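Local coordinates for protein filamentous hemagglutinin (Bordetella pertussis, PDB 1RWR) that is a secreted adhesin of the two-partner secretion pathway, whose beta-helical TPS domain probably directs its export across the outer membrane, at residues G189-D194 and R198-I203; G171-K176 and A182-V187. All blocks are in the same frame, centred on the assembly; numbering follows the deposited sequence.

Interaction 1. Residues G189-D194 and R198-I203; sequences GANRYD and RRATPI
Tyr193 lies beside Arg198 and touches Ala200 with its ring edge in an antiparallel beta hairpin, strand 191-194 against strand 199-202. Its CG is anti to the backbone N (chi1 -165°), which carries the ring across to Arg198. Ala200 CB meets the ring edge in plane, 4.0 Å from Tyr193 CD1, and Tyr193 OH comes within 3.3 Å of Arg198 CB. The two long side chains point the same way, ring and guanidinium planes 88° apart. A water donates to Tyr193 OH (2.9 Å) and to Arg198 O (2.8 Å), tying the phenol to the facing backbone. Asp161 takes a second bond with the hydroxyl and a salt bridge from Arg198, so one carboxylate holds both side chains.

Arg192 and Thr201 form the regular hydrogen-bonded pair: Arg192 N to Thr201 O is 2.8 Å and Thr201 N to Arg192 O 2.9 Å. Beyond them Ile203 N bonds Ala190 O at 3.0 Å. Ile203 packs back over the chain: with CG1 between its own N and carbonyl carbon (chi1 64°), CG2 sits 3.8 Å from Arg192 CB while CD1 touches the Asn191 backbone. The rest of Arg192 leads away to a salt bridge with Asp139.

Strand 199-202 is one edge of a four-stranded antiparallel sheet; strand 191-194 pairs on its other side with strand 135-140, and Tyr193 and Ala200 rest on strand 183-188.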
# COMPACT_ATOMS: atom_id res chain seq x y z
N GLY A 189 3.00 -12.34 -3.59
CA GLY A 189 2.61 -13.61 -4.20
C GLY A 189 1.30 -13.50 -4.96
O GLY A 189 0.69 -12.44 -5.05
N ALA A 190 0.91 -14.62 -5.56
CA ALA A 190 -0.33 -14.71 -6.30
C ALA A 190 -1.43 -14.95 -5.31
O ALA A 190 -1.55 -16.04 -4.74
CB ALA A 190 -0.25 -15.80 -7.36
N ASN A 191 -2.17 -13.89 -5.05
CA ASN A 191 -3.20 -13.87 -4.03
C ASN A 191 -4.42 -13.12 -4.46
O ASN A 191 -4.35 -12.16 -5.20
CB ASN A 191 -2.70 -13.16 -2.75
CG ASN A 191 -1.63 -13.93 -2.00
OD1 ASN A 191 -1.85 -15.03 -1.54
ND2 ASN A 191 -0.45 -13.31 -1.88
N ARG A 192 -5.58 -13.54 -3.97
CA ARG A 192 -6.70 -12.63 -3.90
C ARG A 192 -6.60 -12.01 -2.51
O ARG A 192 -6.54 -12.72 -1.49
CB ARG A 192 -8.04 -13.36 -4.01
CG ARG A 192 -9.16 -12.37 -3.59
CD ARG A 192 -10.46 -12.70 -4.09
NE ARG A 192 -10.61 -12.38 -5.50
CZ ARG A 192 -11.79 -12.27 -6.07
NH1 ARG A 192 -12.89 -12.44 -5.34
NH2 ARG A 192 -11.86 -12.03 -7.36
N TYR A 193 -6.59 -10.68 -2.47
CA TYR A 193 -6.62 -9.95 -1.21
C TYR A 193 -7.95 -9.26 -1.05
O TYR A 193 -8.34 -8.42 -1.87
CB TYR A 193 -5.52 -8.92 -1.19
CG TYR A 193 -5.16 -8.32 0.16
CD1 TYR A 193 -4.52 -9.07 1.13
CD2 TYR A 193 -5.42 -6.99 0.43
CE1 TYR A 193 -4.14 -8.52 2.35
CE2 TYR A 193 -5.04 -6.42 1.66
CZ TYR A 193 -4.39 -7.19 2.59
OH TYR A 193 -3.94 -6.63 3.76
N ASP A 194 -8.68 -9.65 -0.01
CA ASP A 194 -9.94 -9.00 0.27
C ASP A 194 -9.70 -7.72 1.06
O ASP A 194 -9.22 -7.75 2.18
CB ASP A 194 -10.83 -9.93 1.08
CG ASP A 194 -12.14 -9.27 1.40
OD1 ASP A 194 -12.80 -8.88 0.42
OD2 ASP A 194 -12.55 -9.03 2.53
N ARG A 198 -8.69 -7.77 4.96
CA ARG A 198 -7.23 -7.82 4.81
C ARG A 198 -6.68 -9.24 4.90
O ARG A 198 -5.65 -9.48 5.55
CB ARG A 198 -6.58 -6.87 5.80
CG ARG A 198 -7.03 -5.46 5.57
CD ARG A 198 -6.51 -4.46 6.53
NE ARG A 198 -5.05 -4.33 6.53
CZ ARG A 198 -4.28 -4.47 7.59
NH1 ARG A 198 -4.81 -4.81 8.78
NH2 ARG A 198 -2.98 -4.26 7.49
N ARG A 199 -7.40 -10.19 4.28
CA ARG A 199 -6.94 -11.57 4.21
C ARG A 199 -6.53 -11.91 2.78
O ARG A 199 -7.21 -11.55 1.81
CB ARG A 199 -8.02 -12.56 4.66
CG ARG A 199 -8.50 -12.33 6.09
CD ARG A 199 -7.44 -12.41 7.13
NE ARG A 199 -6.63 -13.61 7.02
CZ ARG A 199 -5.39 -13.75 7.50
NH1 ARG A 199 -4.80 -12.75 8.16
NH2 ARG A 199 -4.76 -14.91 7.33
N ALA A 200 -5.42 -12.64 2.68
CA ALA A 200 -4.90 -13.13 1.41
C ALA A 200 -5.19 -14.60 1.26
O ALA A 200 -4.90 -15.39 2.16
CB ALA A 200 -3.42 -12.91 1.33
N THR A 201 -5.72 -14.98 0.11
CA THR A 201 -5.85 -16.39 -0.21
C THR A 201 -5.12 -16.63 -1.50
O THR A 201 -5.34 -15.90 -2.46
CB THR A 201 -7.33 -16.79 -0.33
OG1 THR A 201 -7.97 -16.06 -1.37
CG2 THR A 201 -8.11 -16.38 0.86
N PRO A 202 -4.23 -17.63 -1.55
CA PRO A 202 -3.49 -17.90 -2.77
C PRO A 202 -4.39 -18.21 -3.96
O PRO A 202 -5.46 -18.82 -3.82
CB PRO A 202 -2.58 -19.08 -2.37
CG PRO A 202 -2.45 -18.96 -0.90
CD PRO A 202 -3.79 -18.52 -0.44
N ILE A 203 -4.00 -17.68 -5.12
CA ILE A 203 -4.71 -17.95 -6.36
C ILE A 203 -3.71 -18.43 -7.43
O ILE A 203 -2.49 -18.29 -7.31
CB ILE A 203 -5.50 -16.70 -6.85
CG1 ILE A 203 -4.57 -15.52 -7.20
CG2 ILE A 203 -6.59 -16.30 -5.85
CD1 ILE A 203 -5.29 -14.35 -7.80
O HOH W 1 -3.13 -8.31 6.02

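Interaction 2. Residues G171-K176 and A182-V187; sequences GAVSSK and ADIAVV
Val173 and Ile184 meet in the interior of the right-handed parallel beta-helix, where the chain passes from one coil to the next and the short strand 173-174 and the start of strand 183-188 belong to different sheets of the helix wall. Their backbones stand well apart, 8.1 Å between Val173 CA and Ile184 CA, and the gap is bridged chiefly by side chains. Ile184 carries CG1 anti to its carbonyl carbon and extends further (chi2 168°), which takes CD1 to 3.6 Å from Val173 CG1. The two side chains cross obliquely, and Ile184 CD1 also lies 3.8 Å from Val173 O. This is the tight, mainly apolar end. Phe160 of strand 159-164 packs on Val173, and Met225 of strand 225-226 on Ile184, so the pair forms part of the hydrophobic stack running through the coils.

Toward the loop that joins the segments the contact changes character. The chains draw closer, 6.5 Å from Ser175 CA to Ala182 CA, but they are joined by a hydrogen bond and a bridging water. Both residues remain buried, whereas the residues beside them lead outward: Ser174 and Asp183 point away from the facing segment, and exposed Lys176 sends NZ to Asn153. Strand 173-174 is itself paired with strand 152-153.

Ser175 OG is held by two bonds, one accepted and one donated. It lies beside the backbone N of Ser175, anti to the carbonyl carbon (chi1 -60°), where it accepts a rather long but virtually straight bond from Ala182 N (3.2 Å, 179° at the hydrogen). The same oxygen donates to a water at 2.9 Å, and that water in turn donates to Ala182 O, also at 2.9 Å.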
# COMPACT_ATOMS: atom_id res chain seq x y z
N GLY A 171 13.60 1.79 1.06
CA GLY A 171 13.41 3.01 1.81
C GLY A 171 12.50 2.71 2.98
O GLY A 171 11.85 1.66 2.99
N ALA A 172 12.48 3.59 3.96
CA ALA A 172 11.81 3.31 5.23
C ALA A 172 10.31 3.50 5.13
O ALA A 172 9.81 4.35 4.39
CB ALA A 172 12.38 4.16 6.31
N VAL A 173 9.58 2.68 5.86
CA VAL A 173 8.14 2.84 6.01
C VAL A 173 7.92 3.06 7.48
O VAL A 173 8.28 2.19 8.30
CB VAL A 173 7.43 1.61 5.53
CG1 VAL A 173 5.93 1.71 5.75
CG2 VAL A 173 7.74 1.38 4.07
N SER A 174 7.43 4.23 7.85
CA SER A 174 7.28 4.57 9.28
C SER A 174 6.22 5.60 9.50
O SER A 174 5.73 6.25 8.57
CB SER A 174 8.59 5.11 9.87
OG SER A 174 8.83 6.35 9.25
N SER A 175 5.84 5.77 10.74
CA SER A 175 5.07 6.91 11.12
C SER A 175 5.98 7.74 12.02
O SER A 175 6.91 7.23 12.63
CB SER A 175 3.81 6.54 11.86
OG SER A 175 2.96 5.72 11.07
N LYS A 176 5.65 9.01 12.13
CA LYS A 176 6.53 9.93 12.84
C LYS A 176 6.50 9.68 14.32
O LYS A 176 5.49 9.28 14.92
CB LYS A 176 6.17 11.38 12.49
CG LYS A 176 6.43 11.68 11.06
CD LYS A 176 6.21 13.15 10.74
CE LYS A 176 7.18 13.64 9.67
NZ LYS A 176 7.03 12.95 8.39
N ALA A 182 0.69 3.82 12.16
CA ALA A 182 0.00 2.91 11.23
C ALA A 182 0.47 1.48 11.39
O ALA A 182 1.64 1.22 11.65
CB ALA A 182 0.24 3.36 9.81
N ASP A 183 -0.42 0.53 11.20
CA ASP A 183 -0.01 -0.84 10.90
C ASP A 183 0.59 -0.89 9.49
O ASP A 183 0.31 -0.05 8.64
CB ASP A 183 -1.21 -1.77 10.87
CG ASP A 183 -1.78 -2.07 12.19
OD1 ASP A 183 -1.18 -1.86 13.24
OD2 ASP A 183 -2.95 -2.55 12.25
N ILE A 184 1.45 -1.87 9.29
CA ILE A 184 2.08 -2.09 7.98
C ILE A 184 1.86 -3.55 7.62
O ILE A 184 2.11 -4.48 8.45
CB ILE A 184 3.58 -1.82 8.05
CG1 ILE A 184 3.88 -0.37 8.43
CG2 ILE A 184 4.23 -2.21 6.71
CD1 ILE A 184 5.34 -0.11 8.81
N ALA A 185 1.36 -3.80 6.42
CA ALA A 185 1.31 -5.16 5.88
C ALA A 185 1.89 -5.15 4.49
O ALA A 185 1.56 -4.27 3.69
CB ALA A 185 -0.11 -5.68 5.86
N VAL A 186 2.78 -6.10 4.23
CA VAL A 186 3.35 -6.31 2.91
C VAL A 186 2.97 -7.76 2.55
O VAL A 186 3.30 -8.70 3.30
CB VAL A 186 4.87 -6.13 2.89
CG1 VAL A 186 5.42 -6.43 1.49
CG2 VAL A 186 5.27 -4.75 3.33
N VAL A 187 2.22 -7.92 1.46
CA VAL A 187 1.65 -9.22 1.08
C VAL A 187 2.08 -9.48 -0.35
O VAL A 187 1.66 -8.77 -1.30
CB VAL A 187 0.13 -9.19 1.19
CG1 VAL A 187 -0.50 -10.48 0.65
CG2 VAL A 187 -0.29 -8.89 2.64
O HOH W 2 3.69 3.01 10.56

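Interactions 1 and 2 follow each other along the chain, their centres about 19 Å apart, and strand 183-188 connects them. Side chains alternate along it: Ile184 faces the interior of the beta-helix in interaction 2, while Ala185 and Val187 take the other face and receive the hairpin of interaction 1. There Arg198 NH2 packs 3.6 Å from Ala185 CB, and Ala200 CB lies 3.9 Å from Val187 CG1. Tyr193 CE1 reaches Val187 CG2 at the same distance of 3.9 Å. Interaction 2 thus belongs to the core of the coil, and interaction 1 to a layer laid against its outside. Both are structural packing within the TPS domain.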